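Local structure of aminotransferase, class I and II (Erwinia tasmaniensis, 5Z0Q) at residues H207-L212 against S239-I244; T122-P127 against N173-G178; S203-C208 against H218-S223; A324-W329 against R364-C369. The protein belongs to the class I and II aminotransferase family and holds pyridoxal-5'-phosphate by a covalent bond in a buried pocket. One frame throughout, in Å; residues are numbered along the deposited sequence.

In the fold
All four contacts are buried, and none lies at the surface; contacts 1, 2 and 3 touch PLP, while contact 4 approaches it through the R364 side chain, about 5 Å away. Contacts 1 and 3 start from the same piece of chain and share H207 and C208. Contacts 1 to 3 join loops and strand ends of the larger mixed sheet; contact 4 belongs to the separate, smaller one. Their chemistry differs accordingly: covalent attachment and a serine-carboxylate bond in contact 1, ring faces and prolines in contact 2, a gripped glutamate in contact 3, backbone pairing in contact 4. N176 OD1 and R364 NH1, 3.2 Å apart, link contacts 2 and 4.

Contact 1. Residues H207-L212 against S239-I244; sequences HCDLVL and SKSFNI. With PLP (pyridoxal-5'-phosphate), chain M.
D209 and S241 mark the closest backbone approach, their CA atoms 5.9 Å apart: residues 207-210 form a type I turn there, and 239-241 have helical backbone angles without the regular bonds. The turn is closed by the bond from L210 N to H207 O, and it sets the side chains of D209 and L210 toward the 239-244 segment. The polar link across the contact runs from S241 OG to D209 OD2, at 2.9 Å. It reaches the oxygen on its anti side, 19° out of the carboxylate plane. That carboxylate has further partners, W286 NE1 on OD2 and an R80 salt bridge on OD1, so both oxygens of this buried, probably ionised group are held. K240 is joined covalently to PLP, NZ to C4A at 1.4 Å, consistent with the internal aldimine of PLP proteins. Its chain bends at chi3 (130°) and again at chi4 (56°), which carries NZ to C4A; NZ is also hydrogen-bonded to Y66 OH of the second subunit. H207 crosses this chain, with NE2 3.4 Å from K240 CD. The same imidazole presents its edge to PLP, CE1 lying 3.1 Å from O3, which is close to the ring plane. L210 CD1 comes to 4.2 Å from K240 O and thus lies against the lysine backbone. Both segments are loops that follow adjacent parallel strands, 200-204 and 232-236, and helix 290-313 also packs against the turn, L293 on D209 and L297 on L210.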
# COMPACT_ATOMS: atom_id res chain seq x y z
N HIS A 207 12.64 13.50 7.16
CA HIS A 207 12.90 14.93 7.01
C HIS A 207 14.36 15.24 6.70
O HIS A 207 14.76 16.41 6.82
CB HIS A 207 12.47 15.67 8.28
CG HIS A 207 11.01 15.61 8.56
ND1 HIS A 207 10.43 14.61 9.30
CD2 HIS A 207 9.99 16.44 8.19
CE1 HIS A 207 9.13 14.81 9.38
NE2 HIS A 207 8.84 15.92 8.72
N CYS A 208 15.15 14.25 6.30
CA CYS A 208 16.58 14.46 6.11
C CYS A 208 16.89 15.46 5.01
O CYS A 208 17.97 16.05 5.01
CB CYS A 208 17.28 13.13 5.83
SG CYS A 208 16.76 12.33 4.30
N ASP A 209 15.97 15.67 4.06
CA ASP A 209 16.19 16.62 2.98
C ASP A 209 15.83 18.05 3.36
O ASP A 209 16.11 18.97 2.58
CB ASP A 209 15.39 16.22 1.74
CG ASP A 209 15.88 14.93 1.12
OD1 ASP A 209 17.09 14.63 1.24
OD2 ASP A 209 15.06 14.21 0.50
N LEU A 210 15.22 18.27 4.53
CA LEU A 210 14.71 19.58 4.92
C LEU A 210 15.56 20.24 6.00
O LEU A 210 15.04 20.95 6.85
CB LEU A 210 13.26 19.47 5.38
CG LEU A 210 12.26 19.00 4.32
CD1 LEU A 210 10.86 18.90 4.89
CD2 LEU A 210 12.28 19.93 3.11
N VAL A 211 16.87 20.01 5.97
CA VAL A 211 17.78 20.64 6.92
C VAL A 211 18.02 22.08 6.49
O VAL A 211 18.46 22.34 5.37
CB VAL A 211 19.10 19.87 7.02
CG1 VAL A 211 20.05 20.56 7.98
CG2 VAL A 211 18.84 18.43 7.46
N LEU A 212 17.72 23.03 7.39
CA LEU A 212 17.87 24.44 7.09
C LEU A 212 19.11 25.07 7.69
O LEU A 212 19.57 26.11 7.20
CB LEU A 212 16.65 25.23 7.59
CG LEU A 212 15.25 24.75 7.19
CD1 LEU A 212 14.21 25.66 7.82
CD2 LEU A 212 15.10 24.71 5.68
N SER A 239 8.69 11.69 0.26
CA SER A 239 7.28 12.04 0.39
C SER A 239 7.10 13.45 0.93
O SER A 239 6.33 14.25 0.39
CB SER A 239 6.57 11.02 1.29
OG SER A 239 6.50 9.75 0.67
N LYS A 240 7.81 13.78 2.01
CA LYS A 240 7.69 15.11 2.61
C LYS A 240 8.62 16.13 1.98
O LYS A 240 8.32 17.32 1.99
CB LYS A 240 7.95 15.03 4.11
CG LYS A 240 7.00 14.12 4.85
CD LYS A 240 7.13 14.28 6.34
CE LYS A 240 5.77 14.48 6.98
NZ LYS A 240 4.84 13.37 6.64
N SER A 241 9.75 15.68 1.43
CA SER A 241 10.67 16.61 0.79
C SER A 241 10.04 17.25 -0.44
O SER A 241 10.28 18.43 -0.73
CB SER A 241 11.97 15.88 0.41
OG SER A 241 12.42 15.07 1.48
N PHE A 242 9.23 16.49 -1.17
CA PHE A 242 8.65 16.95 -2.43
C PHE A 242 7.13 16.91 -2.42
O PHE A 242 6.51 17.02 -3.49
CB PHE A 242 9.20 16.13 -3.60
CG PHE A 242 10.68 16.27 -3.78
CD1 PHE A 242 11.57 15.47 -3.07
CD2 PHE A 242 11.20 17.21 -4.66
CE1 PHE A 242 12.93 15.60 -3.24
CE2 PHE A 242 12.56 17.35 -4.83
CZ PHE A 242 13.43 16.54 -4.12
N ASN A 243 6.51 16.75 -1.25
CA ASN A 243 5.06 16.82 -1.09
C ASN A 243 4.35 15.77 -1.95
O ASN A 243 3.41 16.07 -2.69
CB ASN A 243 4.55 18.23 -1.41
CG ASN A 243 3.18 18.50 -0.82
OD1 ASN A 243 2.76 17.85 0.14
ND2 ASN A 243 2.47 19.47 -1.38
N ILE A 244 4.81 14.52 -1.84
CA ILE A 244 4.20 13.42 -2.58
C ILE A 244 3.82 12.31 -1.61
O ILE A 244 3.89 11.12 -1.95
CB ILE A 244 5.14 12.90 -3.69
CG1 ILE A 244 6.51 12.54 -3.11
CG2 ILE A 244 5.27 13.93 -4.80
CD1 ILE A 244 7.45 11.94 -4.13
N1 PLP M . 7.61 9.74 9.59
C2 PLP M . 7.54 10.99 10.18
C2A PLP M . 8.39 11.30 11.38
C3 PLP M . 6.67 11.95 9.67
O3 PLP M . 6.60 13.18 10.26
C4 PLP M . 5.88 11.66 8.57
C4A PLP M . 5.08 12.74 7.91
C5 PLP M . 5.96 10.40 7.98
C6 PLP M . 6.83 9.45 8.49
C5A PLP M . 5.10 10.09 6.77
O4P PLP M . 4.90 8.71 6.63
P PLP M . 3.80 8.16 5.59
O1P PLP M . 2.49 8.89 5.83
O2P PLP M . 3.59 6.68 5.79
O3P PLP M . 4.28 8.43 4.19

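Contact 2. Residues T122-P127 against N173-G178; sequences TPIYPP and NPHNPG. With PLP (pyridoxal-5'-phosphate), chain M.
Y125 and N176 cross obliquely, ring and amide planes 45° apart, and between them they meet the same bound group. The phenol ring lies flat over PLP, with CE2 3.5 Å from N1, while P127 CD rests over the opposite face; the ring is therefore clamped on both sides. Its CG stands anti to the backbone N (chi1 -172°), which swings the ring out from the loop over the pyridine. N176 reaches the same ligand with its amide nitrogen: ND2 is 3.2 Å from Y125 CD1, oblique to the phenol ring, and 3.1 Å from PLP O3. The other end of the amide, OD1, takes a weak hydrogen bond from R364 NH1, which bears on how the amide is turned. A second crossing, at about a right angle, involves I124 and H175, whose CG1 and NE2 are 3.8 Å apart. The imidazole turns its edge to the main chain of the other loop, with CE1 3.0 Å from P123 O, which is near the ring plane, and its ND1 accepts a weak bond from G178 N. The backbones meet through a CA-H...O contact from I124 CA to N176 O (3.3 Å, 143° at the hydrogen), and the proline rings of P123 and P177 lie CB to CD at 4.3 Å, both touching W329. The two loops follow the parallel strands 117-122 and 166-172. An aromatic ring laid over the pyridine, with an asparagine beside O3, is a familiar pattern in PLP pockets of the fold type I aminotransferases.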
# COMPACT_ATOMS: atom_id res chain seq x y z
N THR A 122 9.90 11.33 23.83
CA THR A 122 8.58 11.94 23.94
C THR A 122 8.80 13.43 24.12
O THR A 122 9.64 13.84 24.95
CB THR A 122 7.74 11.36 25.08
OG1 THR A 122 6.55 12.14 25.26
CG2 THR A 122 8.53 11.33 26.38
N PRO A 123 8.09 14.29 23.36
CA PRO A 123 7.10 13.92 22.35
C PRO A 123 7.74 13.33 21.09
O PRO A 123 8.95 13.41 20.94
CB PRO A 123 6.42 15.25 22.03
CG PRO A 123 7.49 16.26 22.27
CD PRO A 123 8.28 15.75 23.44
N ILE A 124 6.92 12.75 20.21
CA ILE A 124 7.44 12.09 19.02
C ILE A 124 6.30 11.85 18.04
O ILE A 124 5.12 12.02 18.39
CB ILE A 124 8.16 10.78 19.38
CG1 ILE A 124 9.18 10.39 18.31
CG2 ILE A 124 7.15 9.66 19.61
CD1 ILE A 124 10.02 9.19 18.68
N TYR A 125 6.64 11.47 16.81
CA TYR A 125 5.65 11.08 15.82
C TYR A 125 4.72 10.02 16.41
O TYR A 125 5.20 8.99 16.90
CB TYR A 125 6.36 10.56 14.57
CG TYR A 125 5.48 10.30 13.36
CD1 TYR A 125 4.55 11.24 12.94
CD2 TYR A 125 5.62 9.13 12.63
CE1 TYR A 125 3.76 11.00 11.83
CE2 TYR A 125 4.83 8.88 11.52
CZ TYR A 125 3.90 9.83 11.13
OH TYR A 125 3.12 9.59 10.02
N PRO A 126 3.40 10.23 16.39
CA PRO A 126 2.47 9.38 17.16
C PRO A 126 2.62 7.89 16.86
O PRO A 126 2.55 7.08 17.79
CB PRO A 126 1.09 9.90 16.74
CG PRO A 126 1.34 11.34 16.42
CD PRO A 126 2.72 11.41 15.82
N PRO A 127 2.81 7.47 15.59
CA PRO A 127 2.97 6.03 15.34
C PRO A 127 4.15 5.38 16.05
O PRO A 127 4.22 4.14 16.07
CB PRO A 127 3.14 5.96 13.81
CG PRO A 127 2.41 7.13 13.32
CD PRO A 127 2.69 8.21 14.32
N ASN A 173 15.36 11.30 13.30
CA ASN A 173 16.34 12.33 12.99
C ASN A 173 16.23 12.74 11.52
O ASN A 173 16.54 11.94 10.63
CB ASN A 173 17.75 11.83 13.29
CG ASN A 173 18.82 12.86 12.99
OD1 ASN A 173 18.55 14.06 12.97
ND2 ASN A 173 20.04 12.40 12.75
N PRO A 174 15.79 13.98 11.22
CA PRO A 174 15.38 15.04 12.15
C PRO A 174 14.12 14.68 12.93
O PRO A 174 13.31 13.88 12.46
CB PRO A 174 15.12 16.24 11.23
CG PRO A 174 15.85 15.93 9.97
CD PRO A 174 15.76 14.44 9.83
N HIS A 175 13.95 15.27 14.11
CA HIS A 175 12.94 14.82 15.05
C HIS A 175 11.61 15.52 14.80
O HIS A 175 11.54 16.75 14.77
CB HIS A 175 13.39 15.07 16.49
CG HIS A 175 12.44 14.54 17.52
ND1 HIS A 175 11.30 15.21 17.89
CD2 HIS A 175 12.47 13.40 18.25
CE1 HIS A 175 10.66 14.51 18.80
NE2 HIS A 175 11.35 13.41 19.04
N ASN A 176 10.56 14.73 14.62
CA ASN A 176 9.18 15.18 14.60
C ASN A 176 8.58 15.03 15.99
O ASN A 176 8.64 13.93 16.56
CB ASN A 176 8.37 14.37 13.60
CG ASN A 176 7.00 14.97 13.31
OD1 ASN A 176 6.85 16.19 13.26
ND2 ASN A 176 6.01 14.12 13.11
N PRO A 177 8.00 16.08 16.58
CA PRO A 177 7.69 17.40 16.01
C PRO A 177 8.69 18.51 16.34
O PRO A 177 8.52 19.63 15.83
CB PRO A 177 6.34 17.72 16.65
CG PRO A 177 6.48 17.13 18.03
CD PRO A 177 7.39 15.93 17.92
N GLY A 178 9.70 18.23 17.16
CA GLY A 178 10.59 19.28 17.61
C GLY A 178 11.33 19.96 16.47
O GLY A 178 11.53 21.18 16.48
N1 PLP M . 7.61 9.74 9.59
C2 PLP M . 7.54 10.99 10.18
C2A PLP M . 8.39 11.30 11.38
C3 PLP M . 6.67 11.95 9.67
O3 PLP M . 6.60 13.18 10.26
C4 PLP M . 5.88 11.66 8.57
C4A PLP M . 5.08 12.74 7.91
C5 PLP M . 5.96 10.40 7.98
C6 PLP M . 6.83 9.45 8.49
C5A PLP M . 5.10 10.09 6.77
O4P PLP M . 4.90 8.71 6.63
P PLP M . 3.80 8.16 5.59
O1P PLP M . 2.49 8.89 5.83
O2P PLP M . 3.59 6.68 5.79
O3P PLP M . 4.28 8.43 4.19

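Contact 3. Residues S203-C208 against H218-S223; sequences SDEIHC and HIPFAS. With PLP (pyridoxal-5'-phosphate), chain M.
E205 and F221 supply the hydrogen bond that crosses this contact: F221 N donates to E205 OE1 at 3.2 Å with an N-H...O angle of 160°, meeting the syn lone pair of OE1. The same oxygen accepts from S203 OG at 2.9 Å, from the anti side and tilted out of the carboxylate plane. Two donors thus hold OE1, and the glutamate chain, extended beyond CG, is what carries the carboxylate across to the 3-10 segment 221-223. The second kind of interaction involves the ring of H218. C208 CB sits over one face, 3.5 Å from the centroid and only 8° off the normal, a clear CH-pi contact. At the ring edge, near its plane, E205 OE2 lies 3.1 Å from CE1. Carboxylate and imidazole planes are almost perpendicular, 88° apart, and NE2 is badly angled toward OE2, so the two groups are in close contact with no hydrogen bond between those atoms. F85 meets the H218 ring edge-to-face from outside the two segments. Apolar contact is slighter, with F221 CB at 4.1 Å from S203 CB and the phenyl ring leading off to helix 184-197. At the ligand, D204 brings OD2 to 3.0 Å from PLP N1, and I206 CG2 comes to 3.4 Å from PLP C2. The segment 203-208 therefore has two roles: D204 and I206 reach PLP, while E205 and C208 serve the contact with 218-223. The chemistry suggests that the two donors on OE1 favour an ionised E205, whose negative charge may in turn raise the proton affinity of H218.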
# COMPACT_ATOMS: atom_id res chain seq x y z
N SER A 203 15.66 4.12 12.74
CA SER A 203 15.87 5.55 12.54
C SER A 203 14.94 6.05 11.44
O SER A 203 15.05 5.63 10.29
CB SER A 203 17.32 5.84 12.19
OG SER A 203 17.56 7.23 12.07
N ASP A 204 14.02 6.94 11.81
CA ASP A 204 13.10 7.56 10.86
C ASP A 204 13.74 8.85 10.36
O ASP A 204 13.85 9.83 11.10
CB ASP A 204 11.75 7.83 11.51
CG ASP A 204 10.67 8.18 10.50
OD1 ASP A 204 10.97 8.86 9.50
OD2 ASP A 204 9.50 7.77 10.71
N GLU A 205 14.16 8.85 9.09
CA GLU A 205 14.86 10.00 8.53
C GLU A 205 14.10 10.56 7.33
O GLU A 205 14.69 10.81 6.27
CB GLU A 205 16.29 9.59 8.15
CG GLU A 205 17.00 8.83 9.27
CD GLU A 205 18.45 8.53 8.96
OE1 GLU A 205 19.20 8.18 9.90
OE2 GLU A 205 18.86 8.64 7.78
N ILE A 206 12.79 10.77 7.50
CA ILE A 206 11.96 11.27 6.41
C ILE A 206 12.25 12.74 6.14
O ILE A 206 12.14 13.19 4.99
CB ILE A 206 10.48 11.02 6.74
CG1 ILE A 206 9.57 11.62 5.66
CG2 ILE A 206 10.13 11.60 8.10
CD1 ILE A 206 9.73 10.99 4.31
N HIS A 207 12.64 13.50 7.16
CA HIS A 207 12.90 14.93 7.01
C HIS A 207 14.36 15.24 6.70
O HIS A 207 14.76 16.41 6.82
CB HIS A 207 12.47 15.67 8.28
CG HIS A 207 11.01 15.61 8.56
ND1 HIS A 207 10.43 14.61 9.30
CD2 HIS A 207 9.99 16.44 8.19
CE1 HIS A 207 9.13 14.81 9.38
NE2 HIS A 207 8.84 15.92 8.72
N CYS A 208 15.15 14.25 6.30
CA CYS A 208 16.58 14.46 6.11
C CYS A 208 16.89 15.46 5.01
O CYS A 208 17.97 16.05 5.01
CB CYS A 208 17.28 13.13 5.83
SG CYS A 208 16.76 12.33 4.30
N HIS A 218 22.94 16.48 7.72
CA HIS A 218 22.25 15.33 8.29
C HIS A 218 23.15 14.11 8.26
O HIS A 218 23.83 13.83 7.26
CB HIS A 218 20.96 15.05 7.52
CG HIS A 218 20.38 13.70 7.80
ND1 HIS A 218 20.57 12.62 6.98
CD2 HIS A 218 19.61 13.26 8.83
CE1 HIS A 218 19.94 11.57 7.47
NE2 HIS A 218 19.35 11.93 8.60
N ILE A 219 23.16 13.36 9.36
CA ILE A 219 24.03 12.19 9.48
C ILE A 219 23.16 10.95 9.68
O ILE A 219 22.47 10.84 10.70
CB ILE A 219 25.03 12.35 10.63
CG1 ILE A 219 25.98 13.51 10.34
CG2 ILE A 219 25.80 11.06 10.86
CD1 ILE A 219 26.99 13.76 11.43
N PRO A 220 23.15 10.01 8.73
CA PRO A 220 22.43 8.75 8.96
C PRO A 220 23.01 7.99 10.14
O PRO A 220 24.23 7.96 10.34
CB PRO A 220 22.61 7.99 7.65
CG PRO A 220 22.94 9.05 6.64
CD PRO A 220 23.72 10.08 7.38
N PHE A 221 22.13 7.36 10.92
CA PHE A 221 22.58 6.62 12.09
C PHE A 221 23.49 5.47 11.70
O PHE A 221 24.53 5.24 12.34
CB PHE A 221 21.37 6.11 12.88
CG PHE A 221 21.74 5.37 14.14
CD1 PHE A 221 21.95 6.06 15.32
CD2 PHE A 221 21.86 3.99 14.14
CE1 PHE A 221 22.29 5.38 16.48
CE2 PHE A 221 22.20 3.31 15.30
CZ PHE A 221 22.41 4.01 16.47
N ALA A 222 23.14 4.74 10.65
CA ALA A 222 23.92 3.59 10.22
C ALA A 222 25.24 3.96 9.56
O ALA A 222 26.01 3.06 9.21
CB ALA A 222 23.09 2.73 9.26
N SER A 223 25.53 5.25 9.39
CA SER A 223 26.79 5.69 8.81
C SER A 223 27.85 6.00 9.86
O SER A 223 29.00 6.28 9.49
CB SER A 223 26.57 6.92 7.93
OG SER A 223 26.05 8.01 8.68
N1 PLP M . 7.61 9.74 9.59
C2 PLP M . 7.54 10.99 10.18
C2A PLP M . 8.39 11.30 11.38
C3 PLP M . 6.67 11.95 9.67
O3 PLP M . 6.60 13.18 10.26
C4 PLP M . 5.88 11.66 8.57
C4A PLP M . 5.08 12.74 7.91
C5 PLP M . 5.96 10.40 7.98
C6 PLP M . 6.83 9.45 8.49
C5A PLP M . 5.10 10.09 6.77
O4P PLP M . 4.90 8.71 6.63
P PLP M . 3.80 8.16 5.59
O1P PLP M . 2.49 8.89 5.83
O2P PLP M . 3.59 6.68 5.79
O3P PLP M . 4.28 8.43 4.19

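Contact 4. Residues A324-W329 against R364-C369; sequences ASFLGW and RFNFGC
W329 and R364 form an antiparallel non-hydrogen-bonded pair, CA to CA 4.8 Å, in segments whose end-to-end directions are 157° apart. Two backbone bonds cross beyond it: F365 N gives to G328 O, whose modelled length is too short to be relied on, and F367 N gives weakly to F326 O (3.3 Å, 149°). F326 O also lies over one face of the F367 ring, 3.1 Å above the plane and offset toward the rim. F365 O receives CA-H...O contacts from L327 and G328, and G328 O receives one from R364 CA. In this way the carbonyls of F326, G328 and F365 each have a partner in the other segment or close to it, though the F365 N bond to G328 O stays doubtful. N366 OD1 accepts from G368 N at 2.9 Å, in the carbonyl plane and with a C=O...N angle of 155°, an Asx turn, and its ND2 donates to D42 O; the amide is satisfied at both ends. Alongside it runs the F326 ring, CD1 3.3 Å from OD1. Both terminal nitrogens of R364 have partners outside, NH2 in W39 O and NH1, weakly, in N176. L327 CD2 rests over one guanidinium face, 3.3 Å from NE, and the arginine chain, bent at chi3, turns its flat group against that methyl. The W329 ring meets R364 CB at its edge, with CE3 4.2 Å away. Strands 329-331 and 362-364 are antiparallel neighbours in the smaller mixed sheet, and the contact lies where one begins and the other ends, as in the C-terminal domain of fold type I PLP proteins, with an arginine reaching toward the PLP pocket.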
# COMPACT_ATOMS: atom_id res chain seq x y z
N ALA A 324 14.89 21.88 11.24
CA ALA A 324 14.41 21.17 10.05
C ALA A 324 12.96 21.52 9.81
O ALA A 324 12.11 21.29 10.68
CB ALA A 324 14.58 19.66 10.21
N SER A 325 12.68 22.08 8.64
CA SER A 325 11.32 22.41 8.22
C SER A 325 10.45 21.15 8.20
O SER A 325 10.94 20.03 8.10
CB SER A 325 11.36 23.08 6.85
OG SER A 325 11.42 24.49 6.98
N PHE A 326 9.13 21.34 8.29
CA PHE A 326 8.46 22.65 8.29
C PHE A 326 7.50 22.83 9.46
O PHE A 326 6.42 23.41 9.31
CB PHE A 326 7.71 22.84 6.96
CG PHE A 326 7.04 21.59 6.47
CD1 PHE A 326 5.76 21.27 6.89
CD2 PHE A 326 7.68 20.75 5.58
CE1 PHE A 326 5.13 20.12 6.43
CE2 PHE A 326 7.06 19.60 5.12
CZ PHE A 326 5.79 19.28 5.55
N LEU A 327 7.90 22.31 10.62
CA LEU A 327 7.15 22.46 11.86
C LEU A 327 8.16 22.55 13.00
O LEU A 327 9.23 21.94 12.93
CB LEU A 327 6.18 21.28 12.07
CG LEU A 327 5.50 20.67 10.84
CD1 LEU A 327 6.17 19.36 10.44
CD2 LEU A 327 4.00 20.49 11.04
N GLY A 328 7.82 23.30 14.04
CA GLY A 328 6.55 23.97 14.21
C GLY A 328 5.99 23.70 15.60
O GLY A 328 4.78 23.65 15.80
N TRP A 329 6.89 23.55 16.58
CA TRP A 329 6.56 23.06 17.91
C TRP A 329 6.46 24.24 18.87
O TRP A 329 7.48 24.82 19.27
CB TRP A 329 7.62 22.06 18.36
CG TRP A 329 7.24 21.16 19.51
CD1 TRP A 329 7.97 20.94 20.64
CD2 TRP A 329 6.07 20.34 19.62
NE1 TRP A 329 7.32 20.04 21.45
CE2 TRP A 329 6.15 19.66 20.85
CE3 TRP A 329 4.96 20.12 18.80
CZ2 TRP A 329 5.16 18.78 21.28
CZ3 TRP A 329 3.98 19.24 19.23
CH2 TRP A 329 4.09 18.58 20.46
N ARG A 364 1.37 21.88 17.18
CA ARG A 364 2.28 21.80 16.05
C ARG A 364 1.82 22.75 14.95
O ARG A 364 0.67 22.68 14.51
CB ARG A 364 2.39 20.37 15.52
CG ARG A 364 3.65 20.14 14.69
CD ARG A 364 3.77 18.70 14.22
NE ARG A 364 2.74 18.36 13.24
CZ ARG A 364 2.73 17.23 12.53
NH1 ARG A 364 3.69 16.33 12.70
NH2 ARG A 364 1.76 17.00 11.66
N PHE A 365 2.72 23.63 14.52
CA PHE A 365 2.42 24.66 13.53
C PHE A 365 3.00 24.24 12.18
O PHE A 365 4.21 24.02 12.06
CB PHE A 365 3.00 26.00 13.97
CG PHE A 365 2.40 27.19 13.25
CD1 PHE A 365 2.64 27.41 11.91
CD2 PHE A 365 1.61 28.10 13.94
CE1 PHE A 365 2.10 28.50 11.26
CE2 PHE A 365 1.07 29.19 13.29
CZ PHE A 365 1.31 29.39 11.95
N ASN A 366 2.14 24.14 11.17
CA ASN A 366 2.56 23.80 9.81
C ASN A 366 2.69 25.10 9.02
O ASN A 366 1.69 25.66 8.56
CB ASN A 366 1.57 22.84 9.16
CG ASN A 366 2.08 22.28 7.84
OD1 ASN A 366 2.94 22.86 7.18
ND2 ASN A 366 1.55 21.12 7.46
N PHE A 367 3.92 25.59 8.87
CA PHE A 367 4.18 26.77 8.05
C PHE A 367 4.66 26.39 6.65
O PHE A 367 5.30 27.21 5.98
CB PHE A 367 5.18 27.70 8.74
CG PHE A 367 6.50 27.06 9.07
CD1 PHE A 367 7.55 27.09 8.17
CD2 PHE A 367 6.70 26.47 10.31
CE1 PHE A 367 8.77 26.51 8.48
CE2 PHE A 367 7.92 25.89 10.62
CZ PHE A 367 8.95 25.92 9.71
N GLY A 368 4.36 25.18 6.20
CA GLY A 368 4.62 24.79 4.83
C GLY A 368 3.49 25.23 3.91
O GLY A 368 2.64 24.42 3.53
N CYS A 369 3.48 26.51 3.57
CA CYS A 369 2.39 27.12 2.84
C CYS A 369 2.88 28.44 2.26
O CYS A 369 3.94 28.94 2.67
CB CYS A 369 1.17 27.34 3.75
SG CYS A 369 1.53 28.34 5.21